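Local coordinates for protein serine protease inhibitor 4, isoform B (Drosophila melanogaster, PDB 4P0F) that probably inhibits serine and cysteine endopeptidases as a member of the serpin family, captured here after cleavage, at residues 182-187 and 200-205; 267-272 and 352-357. All coordinates share one frame; numbering follows the deposited sequence.

Interactions 1 and 2 lie side by side in serpin sheet C, their centres about 10 Å apart and on the same side of the chain's centre. Pairing gives the strand order 185-189, 197-213, 263-281, 352-355: interaction 1 joins the first two antiparallel, interaction 2 the last two parallel. The middle strands connect them, with Met202 N 2.7 Å from Leu271 O and Leu204 O 2.8 Å from Leu269 N, both probable backbone hydrogen bonds. In sequence both segments of interaction 1 precede those of interaction 2. The latter ends on strand 352-355, which follows the cleaved reactive loop; upstream, strand 328-341 is inserted between strands 161-174 and 311-324, as expected of a cleaved serpin.

Interaction 1. Residues 182-187 and 200-205; sequences HLTRPD and PMMSLK
Arg185 and Met201 form an antiparallel hydrogen-bonded pair: Arg185 N donates to Met201 O at 3.1 Å and Met201 N returns to Arg185 O at 2.8 Å. The neighbouring Pro186-Pro200 pair is non-hydrogen-bonded, and the N-to-C directions of the short strand segments make an angle of 117°, well away from a straight antiparallel run. Before the pair, Thr184 CA lies 3.4 Å from Met201 O in a CA-H...O contact. Thr184 turns its two branches to different partners. CG2, anti to the backbone N (chi1 to OG1 -63°), reaches Pro200 CB at 3.9 Å, while OG1 lies alongside Met202 CG at 3.8 Å, hydrogen-bonds Glu326 and accepts from a water that in turn accepts a hydrogen bond from Ser203 N. An alanine here would lose both branches and is likely to leave Glu326 and that water each short of a partner. A second water donates to Leu183 O and Met201 O and accepts from Ser203 OG, bridging the two chains beyond the last direct backbone bond. Asp187 CB packs against Met201 CG at 3.7 Å. Together these contacts make the beta hairpin of strands 185-189 and 197-213 at one side of serpin sheet C.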
ATOM      1  N   HIS A 182     -30.769  -4.074   2.099  1.00 23.37           N
ATOM      2  CA  HIS A 182     -31.828  -4.747   2.834  1.00 24.50           C
ATOM      3  C   HIS A 182     -31.639  -6.263   2.870  1.00 23.91           C
ATOM      4  O   HIS A 182     -32.351  -6.944   3.590  1.00 25.36           O
ATOM      5  CB  HIS A 182     -33.196  -4.398   2.246  1.00 26.33           C
ATOM      6  CG  HIS A 182     -33.493  -5.082   0.951  1.00 26.25           C
ATOM      7  ND1 HIS A 182     -33.120  -4.561  -0.271  1.00 26.42           N
ATOM      8  CD2 HIS A 182     -34.143  -6.238   0.684  1.00 27.48           C
ATOM      9  CE1 HIS A 182     -33.523  -5.372  -1.234  1.00 28.70           C
ATOM     10  NE2 HIS A 182     -34.142  -6.399  -0.681  1.00 28.66           N
ATOM     11  N   LEU A 183     -30.660  -6.782   2.129  1.00 22.53           N
ATOM     12  CA  LEU A 183     -30.408  -8.222   2.102  1.00 23.39           C
ATOM     13  C   LEU A 183     -29.252  -8.616   3.012  1.00 21.09           C
ATOM     14  O   LEU A 183     -28.994  -9.800   3.215  1.00 24.44           O
ATOM     15  CB  LEU A 183     -30.123  -8.694   0.670  1.00 22.83           C
ATOM     16  CG  LEU A 183     -31.332  -8.639  -0.281  1.00 26.73           C
ATOM     17  CD1 LEU A 183     -30.946  -9.142  -1.661  1.00 34.67           C
ATOM     18  CD2 LEU A 183     -32.530  -9.421   0.246  1.00 27.86           C
ATOM     19  N   THR A 184     -28.556  -7.630   3.562  1.00 21.09           N
ATOM     20  CA  THR A 184     -27.441  -7.922   4.444  1.00 22.43           C
ATOM     21  C   THR A 184     -27.989  -8.506   5.743  1.00 27.73           C
ATOM     22  O   THR A 184     -28.971  -8.011   6.292  1.00 24.42           O
ATOM     23  CB  THR A 184     -26.610  -6.655   4.686  1.00 19.56           C
ATOM     24  OG1 THR A 184     -26.065  -6.230   3.435  1.00 20.15           O
ATOM     25  CG2 THR A 184     -25.475  -6.890   5.685  1.00 21.59           C
ATOM     26  N   ARG A 185     -27.370  -9.587   6.210  1.00 23.02           N
ATOM     27  CA  ARG A 185     -27.812 -10.247   7.434  1.00 26.37           C
ATOM     28  C   ARG A 185     -26.617 -10.596   8.298  1.00 23.49           C
ATOM     29  O   ARG A 185     -25.544 -10.888   7.774  1.00 24.31           O
ATOM     30  CB  ARG A 185     -28.589 -11.530   7.128  1.00 27.89           C
ATOM     31  CG  ARG A 185     -29.867 -11.352   6.330  1.00 29.49           C
ATOM     32  CD  ARG A 185     -30.994 -10.827   7.184  1.00 27.59           C
ATOM     33  NE  ARG A 185     -32.248 -10.746   6.432  1.00 31.23           N
ATOM     34  CZ  ARG A 185     -32.564  -9.742   5.620  1.00 32.49           C
ATOM     35  NH1 ARG A 185     -31.724  -8.728   5.468  1.00 29.07           N
ATOM     36  NH2 ARG A 185     -33.720  -9.742   4.969  1.00 33.10           N
ATOM     37  N   PRO A 186     -26.800 -10.587   9.624  1.00 25.04           N
ATOM     38  CA  PRO A 186     -25.750 -11.146  10.479  1.00 27.61           C
ATOM     39  C   PRO A 186     -25.589 -12.638  10.215  1.00 28.52           C
ATOM     40  O   PRO A 186     -26.577 -13.366  10.151  1.00 32.98           O
ATOM     41  CB  PRO A 186     -26.264 -10.879  11.895  1.00 38.09           C
ATOM     42  CG  PRO A 186     -27.744 -10.776  11.748  1.00 41.13           C
ATOM     43  CD  PRO A 186     -27.991 -10.184  10.395  1.00 30.76           C
ATOM     44  N   ASP A 187     -24.358 -13.086  10.040  1.00 24.18           N
ATOM     45  CA  ASP A 187     -24.104 -14.502   9.863  1.00 27.05           C
ATOM     46  C   ASP A 187     -22.729 -14.836  10.381  1.00 29.20           C
ATOM     47  O   ASP A 187     -21.941 -13.952  10.713  1.00 24.46           O
ATOM     48  CB  ASP A 187     -24.236 -14.923   8.399  1.00 41.49           C
ATOM     49  CG  ASP A 187     -24.855 -16.309   8.246  1.00 66.51           C
ATOM     50  OD1 ASP A 187     -24.710 -17.144   9.167  1.00 63.82           O
ATOM     51  OD2 ASP A 187     -25.492 -16.568   7.205  1.00 78.33           O
ATOM     52  N   PRO A 200     -22.128  -8.695   9.916  1.00 23.73           N
ATOM     53  CA  PRO A 200     -22.947  -8.409   8.733  1.00 20.22           C
ATOM     54  C   PRO A 200     -22.368  -9.001   7.465  1.00 18.77           C
ATOM     55  O   PRO A 200     -21.215  -8.714   7.122  1.00 20.85           O
ATOM     56  CB  PRO A 200     -22.951  -6.881   8.667  1.00 20.48           C
ATOM     57  CG  PRO A 200     -21.718  -6.468   9.405  1.00 31.26           C
ATOM     58  CD  PRO A 200     -21.562  -7.468  10.502  1.00 28.31           C
ATOM     59  N   MET A 201     -23.161  -9.842   6.802  1.00 21.17           N
ATOM     60  CA  MET A 201     -22.775 -10.489   5.552  1.00 25.37           C
ATOM     61  C   MET A 201     -23.640  -9.992   4.410  1.00 20.01           C
ATOM     62  O   MET A 201     -24.867 -10.122   4.443  1.00 22.29           O
ATOM     63  CB  MET A 201     -22.908 -12.012   5.652  1.00 23.75           C
ATOM     64  CG  MET A 201     -21.926 -12.638   6.581  1.00 25.50           C
ATOM     65  SD  MET A 201     -20.282 -12.651   5.842  1.00 30.68           S
ATOM     66  CE  MET A 201     -19.432 -13.656   7.053  1.00 68.92           C
ATOM     67  N   MET A 202     -22.987  -9.432   3.402  1.00 18.67           N
ATOM     68  CA  MET A 202     -23.651  -8.945   2.209  1.00 18.99           C
ATOM     69  C   MET A 202     -23.795 -10.092   1.236  1.00 20.88           C
ATOM     70  O   MET A 202     -22.875 -10.893   1.090  1.00 20.28           O
ATOM     71  CB  MET A 202     -22.848  -7.802   1.592  1.00 19.83           C
ATOM     72  CG  MET A 202     -22.394  -6.795   2.627  1.00 18.74           C
ATOM     73  SD  MET A 202     -21.541  -5.367   1.960  1.00 18.88           S
ATOM     74  CE  MET A 202     -20.043  -6.098   1.295  1.00 18.14           C
ATOM     75  N   SER A 203     -24.940 -10.155   0.563  1.00 19.14           N
ATOM     76  CA  SER A 203     -25.266 -11.259  -0.341  1.00 18.27           C
ATOM     77  C   SER A 203     -25.587 -10.759  -1.737  1.00 23.28           C
ATOM     78  O   SER A 203     -26.384  -9.835  -1.897  1.00 24.03           O
ATOM     79  CB  SER A 203     -26.485 -12.059   0.167  1.00 30.07           C
ATOM     80  OG  SER A 203     -26.217 -12.747   1.373  1.00 40.90           O
ATOM     81  N   LEU A 204     -25.045 -11.427  -2.747  1.00 21.80           N
ATOM     82  CA  LEU A 204     -25.292 -11.026  -4.120  1.00 24.87           C
ATOM     83  C   LEU A 204     -25.079 -12.193  -5.068  1.00 27.51           C
ATOM     84  O   LEU A 204     -24.105 -12.927  -4.935  1.00 34.53           O
ATOM     85  CB  LEU A 204     -24.368  -9.857  -4.467  1.00 21.34           C
ATOM     86  CG  LEU A 204     -24.415  -9.187  -5.833  1.00 26.92           C
ATOM     87  CD1 LEU A 204     -25.771  -8.574  -6.100  1.00 30.43           C
ATOM     88  CD2 LEU A 204     -23.319  -8.135  -5.885  1.00 27.03           C
ATOM     89  N   LYS A 205     -26.010 -12.372  -6.007  1.00 25.57           N
ATOM     90  CA  LYS A 205     -25.833 -13.328  -7.096  1.00 27.46           C
ATOM     91  C   LYS A 205     -25.621 -12.578  -8.404  1.00 36.82           C
ATOM     92  O   LYS A 205     -26.475 -11.804  -8.832  1.00 32.14           O
ATOM     93  CB  LYS A 205     -27.031 -14.271  -7.208  1.00 32.95           C
ATOM     94  CG  LYS A 205     -27.252 -15.107  -5.964  1.00 39.38           C
ATOM     95  CD  LYS A 205     -28.412 -16.079  -6.137  1.00 51.79           C
ATOM     96  CE  LYS A 205     -28.685 -16.855  -4.858  1.00 65.48           C
ATOM     97  NZ  LYS A 205     -29.293 -15.998  -3.804  1.00 75.73           N
TER
HETATM   98  O   HOH W   1     -26.867 -11.669   3.516  1.00 23.91           O
HETATM   99  O   HOH W   2     -26.389  -7.489   0.935  1.00 17.31           O

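Interaction 2. Residues 267-272 and 352-357; sequences VALKLP and IEFFAD
Lys270 and Phe355 pair across two parallel strands whose axes diverge by 13°, their side chains on the same face. With CG anti to its carbonyl carbon (chi1 -69°), the lysine chain leads out over the phenylalanine ring. Its CB lies 3.8 Å from Phe355 CD1, CG beside CD1 and CE1, and CD over the ring centre, 3.7 Å from the centroid, as a CH-pi contact. Bends at the last two torsions then carry NZ to 5.0 Å from the same Phe355 centroid, an off-centre cation-pi contact; NZ also makes a weak hydrogen bond with Ser203 OG. Glu353 CB lies against the opposite ring face, and Ala268 O meets the ring edge 3.4 Å from Phe355 CE1. In serpins this is where the strand following the reactive loop joins sheet C; four backbone hydrogen bonds, from Ala268 N-Ile352 O to Ala356 N-Lys270 O, link 267-272 with 352-357. On the other face, Val267 CG1 meets Phe354 CB at 3.7 Å and Leu269 CD1 approaches Phe354 CD1 at 3.9 Å; Leu221 touches all three residues. Ala356, the centre of an inverse gamma turn, ends the pairing, its buried O without a hydrogen-bond partner and 3.4 Å from Pro272 CD.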
ATOM      1  N   VAL A 267     -22.102 -16.666  -9.750  1.00 22.29           N
ATOM      2  CA  VAL A 267     -21.645 -16.915  -8.391  1.00 21.43           C
ATOM      3  C   VAL A 267     -22.648 -16.388  -7.372  1.00 23.56           C
ATOM      4  O   VAL A 267     -23.222 -15.323  -7.567  1.00 30.90           O
ATOM      5  CB  VAL A 267     -20.274 -16.256  -8.138  1.00 23.91           C
ATOM      6  CG1 VAL A 267     -19.860 -16.382  -6.674  1.00 30.21           C
ATOM      7  CG2 VAL A 267     -19.228 -16.882  -9.037  1.00 26.52           C
ATOM      8  N   ALA A 268     -22.867 -17.166  -6.314  1.00 22.66           N
ATOM      9  CA  ALA A 268     -23.596 -16.709  -5.135  1.00 20.13           C
ATOM     10  C   ALA A 268     -22.552 -16.278  -4.119  1.00 18.50           C
ATOM     11  O   ALA A 268     -21.838 -17.105  -3.542  1.00 22.24           O
ATOM     12  CB  ALA A 268     -24.490 -17.799  -4.576  1.00 26.80           C
ATOM     13  N   LEU A 269     -22.448 -14.970  -3.947  1.00 21.14           N
ATOM     14  CA  LEU A 269     -21.418 -14.358  -3.125  1.00 19.08           C
ATOM     15  C   LEU A 269     -21.944 -13.959  -1.761  1.00 20.88           C
ATOM     16  O   LEU A 269     -23.034 -13.392  -1.661  1.00 20.63           O
ATOM     17  CB  LEU A 269     -20.865 -13.125  -3.841  1.00 18.47           C
ATOM     18  CG  LEU A 269     -19.938 -12.196  -3.056  1.00 16.91           C
ATOM     19  CD1 LEU A 269     -18.646 -12.912  -2.668  1.00 18.69           C
ATOM     20  CD2 LEU A 269     -19.650 -10.950  -3.886  1.00 18.89           C
ATOM     21  N   LYS A 270     -21.172 -14.253  -0.713  1.00 18.59           N
ATOM     22  CA  LYS A 270     -21.396 -13.633   0.593  1.00 20.41           C
ATOM     23  C   LYS A 270     -20.085 -13.018   1.056  1.00 21.47           C
ATOM     24  O   LYS A 270     -19.052 -13.678   1.081  1.00 19.07           O
ATOM     25  CB  LYS A 270     -21.933 -14.631   1.626  1.00 20.23           C
ATOM     26  CG  LYS A 270     -23.353 -15.092   1.350  1.00 30.88           C
ATOM     27  CD  LYS A 270     -23.778 -16.181   2.317  1.00 46.67           C
ATOM     28  CE  LYS A 270     -25.224 -16.009   2.739  1.00 74.03           C
ATOM     29  NZ  LYS A 270     -26.186 -16.109   1.609  1.00 76.36           N
ATOM     30  N   LEU A 271     -20.140 -11.740   1.412  1.00 16.63           N
ATOM     31  CA  LEU A 271     -18.948 -10.975   1.771  1.00 19.87           C
ATOM     32  C   LEU A 271     -19.227 -10.147   3.015  1.00 19.33           C
ATOM     33  O   LEU A 271     -20.260  -9.495   3.083  1.00 17.83           O
ATOM     34  CB  LEU A 271     -18.541 -10.058   0.618  1.00 19.96           C
ATOM     35  CG  LEU A 271     -17.243  -9.273   0.774  1.00 17.05           C
ATOM     36  CD1 LEU A 271     -16.057 -10.227   0.755  1.00 20.33           C
ATOM     37  CD2 LEU A 271     -17.132  -8.270  -0.348  1.00 17.65           C
ATOM     38  N   PRO A 272     -18.316 -10.162   4.000  1.00 18.61           N
ATOM     39  CA  PRO A 272     -18.560  -9.305   5.169  1.00 17.93           C
ATOM     40  C   PRO A 272     -18.500  -7.827   4.821  1.00 18.51           C
ATOM     41  O   PRO A 272     -17.705  -7.413   3.975  1.00 16.97           O
ATOM     42  CB  PRO A 272     -17.421  -9.667   6.136  1.00 24.48           C
ATOM     43  CG  PRO A 272     -16.804 -10.925   5.594  1.00 29.44           C
ATOM     44  CD  PRO A 272     -17.061 -10.924   4.124  1.00 22.22           C
ATOM     45  N   ILE A 352     -22.073 -21.151  -8.396  1.00 37.79           N
ATOM     46  CA  ILE A 352     -21.007 -21.498  -7.472  1.00 38.97           C
ATOM     47  C   ILE A 352     -21.130 -20.626  -6.227  1.00 29.36           C
ATOM     48  O   ILE A 352     -21.306 -19.414  -6.334  1.00 33.92           O
ATOM     49  CB  ILE A 352     -19.630 -21.314  -8.142  1.00 45.84           C
ATOM     50  CG1 ILE A 352     -19.466 -22.357  -9.251  1.00 54.85           C
ATOM     51  CG2 ILE A 352     -18.488 -21.414  -7.122  1.00 39.88           C
ATOM     52  CD1 ILE A 352     -18.247 -22.163 -10.124  1.00 62.85           C
ATOM     53  N   GLU A 353     -21.043 -21.241  -5.050  1.00 27.37           N
ATOM     54  CA  GLU A 353     -21.028 -20.482  -3.800  1.00 24.76           C
ATOM     55  C   GLU A 353     -19.621 -19.977  -3.493  1.00 24.86           C
ATOM     56  O   GLU A 353     -18.635 -20.712  -3.596  1.00 27.55           O
ATOM     57  CB  GLU A 353     -21.545 -21.339  -2.650  1.00 24.41           C
ATOM     58  CG  GLU A 353     -22.984 -21.790  -2.851  1.00 36.73           C
ATOM     59  CD  GLU A 353     -23.547 -22.496  -1.641  1.00 47.64           C
ATOM     60  OE1 GLU A 353     -22.751 -22.969  -0.804  1.00 49.45           O
ATOM     61  OE2 GLU A 353     -24.785 -22.567  -1.526  1.00 52.02           O
ATOM     62  N   PHE A 354     -19.538 -18.700  -3.139  1.00 20.94           N
ATOM     63  CA  PHE A 354     -18.293 -18.094  -2.710  1.00 19.61           C
ATOM     64  C   PHE A 354     -18.605 -17.307  -1.448  1.00 22.55           C
ATOM     65  O   PHE A 354     -19.017 -16.151  -1.522  1.00 20.50           O
ATOM     66  CB  PHE A 354     -17.712 -17.201  -3.806  1.00 18.01           C
ATOM     67  CG  PHE A 354     -16.296 -16.772  -3.558  1.00 18.92           C
ATOM     68  CD1 PHE A 354     -16.011 -15.726  -2.708  1.00 18.49           C
ATOM     69  CD2 PHE A 354     -15.243 -17.415  -4.189  1.00 19.81           C
ATOM     70  CE1 PHE A 354     -14.700 -15.325  -2.476  1.00 17.53           C
ATOM     71  CE2 PHE A 354     -13.940 -17.019  -3.970  1.00 19.49           C
ATOM     72  CZ  PHE A 354     -13.659 -15.973  -3.115  1.00 16.34           C
ATOM     73  N   PHE A 355     -18.471 -17.970  -0.302  1.00 20.39           N
ATOM     74  CA  PHE A 355     -18.901 -17.419   0.981  1.00 21.19           C
ATOM     75  C   PHE A 355     -17.658 -17.079   1.777  1.00 22.88           C
ATOM     76  O   PHE A 355     -16.988 -17.975   2.294  1.00 23.99           O
ATOM     77  CB  PHE A 355     -19.772 -18.410   1.772  1.00 21.86           C
ATOM     78  CG  PHE A 355     -21.107 -18.746   1.129  1.00 24.16           C
ATOM     79  CD1 PHE A 355     -21.575 -18.062   0.017  1.00 23.65           C
ATOM     80  CD2 PHE A 355     -21.896 -19.756   1.662  1.00 27.88           C
ATOM     81  CE1 PHE A 355     -22.802 -18.379  -0.551  1.00 26.17           C
ATOM     82  CE2 PHE A 355     -23.120 -20.079   1.097  1.00 35.46           C
ATOM     83  CZ  PHE A 355     -23.573 -19.392  -0.009  1.00 28.93           C
ATOM     84  N   ALA A 356     -17.340 -15.793   1.866  1.00 20.11           N
ATOM     85  CA  ALA A 356     -16.117 -15.352   2.535  1.00 16.18           C
ATOM     86  C   ALA A 356     -16.348 -15.248   4.038  1.00 19.31           C
ATOM     87  O   ALA A 356     -16.306 -14.151   4.634  1.00 19.55           O
ATOM     88  CB  ALA A 356     -15.654 -14.028   1.965  1.00 18.91           C
ATOM     89  N   ASP A 357     -16.624 -16.396   4.647  1.00 18.54           N
ATOM     90  CA  ASP A 357     -17.028 -16.447   6.046  1.00 18.42           C
ATOM     91  C   ASP A 357     -15.941 -17.045   6.922  1.00 22.11           C
ATOM     92  O   ASP A 357     -16.221 -17.612   7.979  1.00 21.92           O
ATOM     93  CB  ASP A 357     -18.334 -17.241   6.203  1.00 25.11           C
ATOM     94  CG  ASP A 357     -18.218 -18.691   5.744  1.00 33.39           C
ATOM     95  OD1 ASP A 357     -17.121 -19.148   5.367  1.00 27.73           O
ATOM     96  OD2 ASP A 357     -19.249 -19.392   5.783  1.00 42.87           O
TER